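Local coordinates for protein putative phosphatase (Clostridium difficile, PDB 3SD7) that probably hydrolyses phosphate esters as a member of the haloacid dehalogenase-like hydrolase superfamily, though its natural substrate is not established, at residues Y29-F34 / G126-V131; I47-Q52 / E62-L67. All blocks are in the same frame, centred on the assembly; numbering follows the deposited sequence. Where two conformers were deposited one is given.

Contact 1 of 2, residues Y29-F34 / G126-V131; sequences YEIVLF and GKILLV
Leu130 reaches between Ile31 and Leu33 on one face of a parallel strand pair. Its CD1 lies 3.7 Å from Ile31 CG2, where the two side chains cross at a slant, and 4.0 Å from Leu33 CG, where the two leucines run alongside each other in the same direction. The torsion of Ile31 accounts for the first touch: CG2 stands anti to the backbone N, while CG1 turns beside that N (chi1 -60°). Val175 of helix 168-179 covers both leucines. On the other face Val32 CB meets Leu129 CD2 at 3.9 Å, and the Phe34 ring presents an edge, with Leu130 O near its plane and Leu129 CD2 4.3 Å from CE2; Leu122 of helix 115-124 packs against Phe34 and Leu129. Helices thus flank both faces, as in the Rossmann-like core of HAD hydrolases, where 31-34 runs centrally between 128-133 and 187-191. Hydrogen bonds set the register: Val32 N donates to Ile128 O at 2.8 Å, and Leu130 N to Val32 O at 2.9 Å. Before the strands begin, the Lys127 chain bends at its last torsion (chi4 -56°) and brings NZ within 2.9 Å of Tyr29 O, a hydrogen bond with the donor tilted 20° from the carbonyl plane. Tyr29 OH turns away to Asp206 and Tyr227.

Contact 2 of 2, residues I47-Q52 / E62-L67; sequences ITKSIQ and EDLENL
Gln52 NE2 donates to the backbone carbonyl of Glu62, with a distance of 2.8 Å between NE2 and Glu62 O. The bond is close to straight (170° at the hydrogen), and because the acceptor lies in the side-chain amide plane it should fix the amide's rotation. The reach comes from an extended chain: CG is anti to the backbone N (chi1 -172°) and chi2 is also near 180°, which carries the amide from the helix across to the loop. Leu64 crosses this side chain at about a right angle, its CD2 3.5 Å from Gln52 OE1 and equally near Thr48 O. The other methyl, CD1, meets the aliphatic part of Lys49, 3.7 Å from CE, while the ammonium end of that lysine goes to Glu45 in a salt bridge. Leu67 fills the neighbouring position: its CD1 is 3.4 Å from Thr48 O and also lies against Gln52 CB. The Leu67 and Ile51 side chains run antiparallel past each other, CD2 of Leu67 4.1 Å from Ile51 CG2. Thr48 turns CG2 towards the Leu67 backbone, and its OG1 bonds back to Lys44 O within the helix. In the conformer given, Asp63 OD1 accepts from Glu65 N at 2.8 Å, an Asx turn; Tyr83 OH hydrogen-bonds Glu62 OE1, and its side chain touches Leu67. Leu64, within that turn, and Leu67 just beyond it pack on helix 44-57 in the helical region inserted after the first core strand, consistent with the cap domain of HAD hydrolases.

Contact 1 joins two strands of the core sheet, and contact 2 closes a helix-and-loop unit that the chain forms between those strands, within the 91 residues separating 29-34 from 126-131. Their centres are 34 Å apart, on opposite sides of the chain's centre, and the nearest atoms are about 15 Å apart, so neither touches the other. The sodium ion held by Asp37 and Asp192 lies about 9 Å from the side chain of Phe34, near the C-terminal end of strand 31-34. Phe34 leads into an Asp35-Asp37-Thr39 pattern consistent with the HAD catalytic motif. Core and cap thus probably face each other across the active site.

Contact 1 of 2, residues Y29-F34 / G126-V131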
# COMPACT_ATOMS: atom_id res chain seq x y z
N TYR A 29 16.97 -12.70 -6.18
CA TYR A 29 15.60 -12.90 -5.71
C TYR A 29 14.68 -13.37 -6.84
O TYR A 29 14.62 -12.76 -7.89
CB TYR A 29 15.06 -11.63 -5.10
CG TYR A 29 15.89 -11.12 -3.96
CD1 TYR A 29 15.78 -11.68 -2.70
CD2 TYR A 29 16.79 -10.08 -4.14
CE1 TYR A 29 16.54 -11.22 -1.65
CE2 TYR A 29 17.56 -9.61 -3.09
CZ TYR A 29 17.43 -10.18 -1.85
OH TYR A 29 18.19 -9.73 -0.80
N GLU A 30 13.91 -14.41 -6.58
CA GLU A 30 13.02 -14.98 -7.60
C GLU A 30 11.54 -14.63 -7.39
O GLU A 30 10.75 -14.73 -8.32
CB GLU A 30 13.19 -16.48 -7.62
CG GLU A 30 14.61 -16.91 -7.95
CD GLU A 30 14.83 -18.41 -7.82
OE1 GLU A 30 13.85 -19.17 -7.69
OE2 GLU A 30 16.02 -18.82 -7.84
N ILE A 31 11.19 -14.29 -6.15
CA ILE A 31 9.82 -13.93 -5.78
C ILE A 31 9.89 -12.54 -5.13
O ILE A 31 10.59 -12.36 -4.13
CB ILE A 31 9.18 -14.98 -4.79
CG1 ILE A 31 9.15 -16.38 -5.45
CG2 ILE A 31 7.80 -14.50 -4.31
CD1 ILE A 31 8.51 -17.48 -4.56
N VAL A 32 9.15 -11.57 -5.67
CA VAL A 32 9.18 -10.20 -5.16
C VAL A 32 7.77 -9.79 -4.80
O VAL A 32 6.85 -9.86 -5.63
CB VAL A 32 9.71 -9.22 -6.19
CG1 VAL A 32 9.86 -7.80 -5.58
CG2 VAL A 32 11.05 -9.71 -6.81
N LEU A 33 7.59 -9.44 -3.53
CA LEU A 33 6.31 -8.99 -3.04
C LEU A 33 6.33 -7.47 -2.94
O LEU A 33 7.34 -6.88 -2.55
CB LEU A 33 6.01 -9.55 -1.66
CG LEU A 33 5.71 -11.02 -1.53
CD1 LEU A 33 6.94 -11.87 -1.77
CD2 LEU A 33 5.11 -11.30 -0.14
N PHE A 34 5.20 -6.86 -3.28
CA PHE A 34 5.03 -5.44 -3.18
C PHE A 34 3.80 -5.05 -2.36
O PHE A 34 2.75 -5.65 -2.50
CB PHE A 34 4.82 -4.80 -4.56
CG PHE A 34 5.99 -4.85 -5.47
CD1 PHE A 34 6.84 -3.75 -5.59
CD2 PHE A 34 6.22 -5.97 -6.28
CE1 PHE A 34 7.91 -3.77 -6.44
CE2 PHE A 34 7.32 -5.97 -7.16
CZ PHE A 34 8.14 -4.89 -7.22
N GLY A 126 11.46 -13.20 -15.68
CA GLY A 126 10.91 -14.41 -15.09
C GLY A 126 10.62 -14.37 -13.61
O GLY A 126 10.31 -15.42 -13.02
N LYS A 127 10.70 -13.20 -12.98
CA LYS A 127 10.42 -13.12 -11.55
C LYS A 127 8.94 -13.26 -11.29
O LYS A 127 8.12 -12.85 -12.12
CB LYS A 127 10.94 -11.82 -10.96
CG LYS A 127 12.44 -11.76 -11.06
CD LYS A 127 13.05 -10.64 -10.36
CE LYS A 127 14.55 -10.54 -10.73
NZ LYS A 127 15.41 -11.76 -10.48
N ILE A 128 8.60 -13.88 -10.16
CA ILE A 128 7.22 -13.99 -9.73
C ILE A 128 6.97 -12.75 -8.86
O ILE A 128 7.70 -12.49 -7.89
CB ILE A 128 7.01 -15.25 -8.89
CG1 ILE A 128 7.18 -16.48 -9.79
CG2 ILE A 128 5.60 -15.24 -8.29
CD1 ILE A 128 7.27 -17.78 -9.02
N LEU A 129 5.95 -11.99 -9.25
CA LEU A 129 5.60 -10.74 -8.58
C LEU A 129 4.26 -10.94 -7.87
O LEU A 129 3.28 -11.49 -8.45
CB LEU A 129 5.50 -9.62 -9.59
CG LEU A 129 6.70 -9.46 -10.53
CD1 LEU A 129 6.50 -8.24 -11.46
CD2 LEU A 129 8.00 -9.33 -9.74
N LEU A 130 4.22 -10.51 -6.63
CA LEU A 130 3.02 -10.64 -5.81
C LEU A 130 2.70 -9.32 -5.14
O LEU A 130 3.59 -8.51 -4.87
CB LEU A 130 3.27 -11.67 -4.72
CG LEU A 130 3.79 -13.07 -5.12
CD1 LEU A 130 4.16 -13.91 -3.86
CD2 LEU A 130 2.79 -13.79 -6.00
N VAL A 131 1.42 -9.10 -4.81
CA VAL A 131 1.02 -7.96 -3.99
C VAL A 131 0.55 -8.48 -2.65
O VAL A 131 -0.24 -9.43 -2.60
CB VAL A 131 -0.08 -7.10 -4.65
CG1 VAL A 131 -0.64 -6.06 -3.67
CG2 VAL A 131 0.47 -6.41 -5.90

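Contact 2 of 2, residues I47-Q52 / E62-L67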
# COMPACT_ATOMS: atom_id res chain seq x y z
N ILE A 47 -8.23 9.51 -1.36
CA ILE A 47 -8.40 9.52 0.08
C ILE A 47 -8.76 10.93 0.56
O ILE A 47 -9.73 11.13 1.33
CB ILE A 47 -7.15 9.00 0.82
CG1 ILE A 47 -6.95 7.51 0.49
CG2 ILE A 47 -7.30 9.22 2.35
CD1 ILE A 47 -5.70 6.93 1.15
N THR A 48 -8.02 11.93 0.10
CA THR A 48 -8.28 13.30 0.55
C THR A 48 -9.65 13.79 0.06
O THR A 48 -10.39 14.48 0.79
CB THR A 48 -7.14 14.26 0.16
OG1 THR A 48 -6.95 14.22 -1.25
CG2 THR A 48 -5.82 13.86 0.86
N LYS A 49 -10.01 13.44 -1.17
CA LYS A 49 -11.32 13.88 -1.69
C LYS A 49 -12.48 13.20 -0.96
O LYS A 49 -13.55 13.82 -0.78
CB LYS A 49 -11.41 13.69 -3.19
CG LYS A 49 -10.58 14.68 -3.94
CD LYS A 49 -10.74 14.53 -5.42
CE LYS A 49 -10.02 15.66 -6.15
NZ LYS A 49 -10.20 15.56 -7.61
N SER A 50 -12.28 11.96 -0.54
CA SER A 50 -13.30 11.22 0.22
C SER A 50 -13.49 11.86 1.58
O SER A 50 -14.62 12.05 2.02
CB SER A 50 -12.93 9.75 0.37
OG SER A 50 -12.83 9.10 -0.88
N ILE A 51 -12.38 12.21 2.25
CA ILE A 51 -12.48 12.91 3.53
C ILE A 51 -13.15 14.27 3.35
O ILE A 51 -14.03 14.64 4.14
CB ILE A 51 -11.08 13.09 4.20
CG1 ILE A 51 -10.49 11.72 4.52
CG2 ILE A 51 -11.21 13.93 5.47
CD1 ILE A 51 -9.06 11.74 5.09
N GLN A 52 -12.74 15.02 2.33
CA GLN A 52 -13.31 16.34 2.04
C GLN A 52 -14.83 16.25 1.86
O GLN A 52 -15.59 17.07 2.40
CB GLN A 52 -12.67 16.93 0.78
CG GLN A 52 -13.05 18.39 0.48
CD GLN A 52 -12.46 18.88 -0.83
OE1 GLN A 52 -12.64 18.26 -1.87
NE2 GLN A 52 -11.76 20.00 -0.78
N GLU A 62 -12.73 22.34 3.71
CA GLU A 62 -11.27 22.14 3.84
C GLU A 62 -10.58 22.02 2.48
O GLU A 62 -11.16 21.48 1.53
CB GLU A 62 -10.95 20.86 4.63
CG GLU A 62 -11.00 20.95 6.15
CD GLU A 62 -9.76 21.61 6.76
OE1 GLU A 62 -9.41 21.24 7.91
OE2 GLU A 62 -9.12 22.47 6.10
N ASP A 63 -9.36 22.53 2.40
CA ASP A 63 -8.54 22.40 1.19
C ASP A 63 -7.93 21.00 1.24
O ASP A 63 -7.61 20.51 2.33
CB ASP A 63 -7.45 23.46 1.17
CG ASP A 63 -6.48 23.30 0.00
OD1 ASP A 63 -6.38 22.19 -0.58
OD2 ASP A 63 -5.77 24.28 -0.31
N LEU A 64 -7.77 20.36 0.09
CA LEU A 64 -7.21 18.99 0.02
C LEU A 64 -5.79 18.91 0.59
O LEU A 64 -5.42 17.89 1.17
CB LEU A 64 -7.21 18.45 -1.41
CG LEU A 64 -8.56 18.16 -2.06
CD1 LEU A 64 -8.34 17.65 -3.47
CD2 LEU A 64 -9.34 17.14 -1.25
N GLU A 65 -5.00 19.97 0.43
CA GLU A 65 -3.62 20.00 0.97
C GLU A 65 -3.59 19.77 2.49
O GLU A 65 -2.67 19.14 2.99
CB GLU A 65 -2.91 21.32 0.60
CG GLU A 65 -3.45 22.56 1.30
CD GLU A 65 -2.81 23.88 0.81
OE1 GLU A 65 -1.90 23.82 -0.05
OE2 GLU A 65 -3.22 24.96 1.28
N ASN A 66 -4.61 20.26 3.18
CA ASN A 66 -4.71 20.14 4.64
C ASN A 66 -5.23 18.77 5.11
O ASN A 66 -5.31 18.50 6.31
CB ASN A 66 -5.58 21.27 5.20
CG ASN A 66 -5.03 22.66 4.89
OD1 ASN A 66 -5.79 23.62 4.71
ND2 ASN A 66 -3.71 22.77 4.80
N LEU A 67 -5.61 17.92 4.16
CA LEU A 67 -6.10 16.57 4.47
C LEU A 67 -5.06 15.50 4.19
O LEU A 67 -5.26 14.33 4.52
CB LEU A 67 -7.37 16.27 3.66
CG LEU A 67 -8.49 17.31 3.84
CD1 LEU A 67 -9.67 16.96 2.94
CD2 LEU A 67 -8.93 17.39 5.30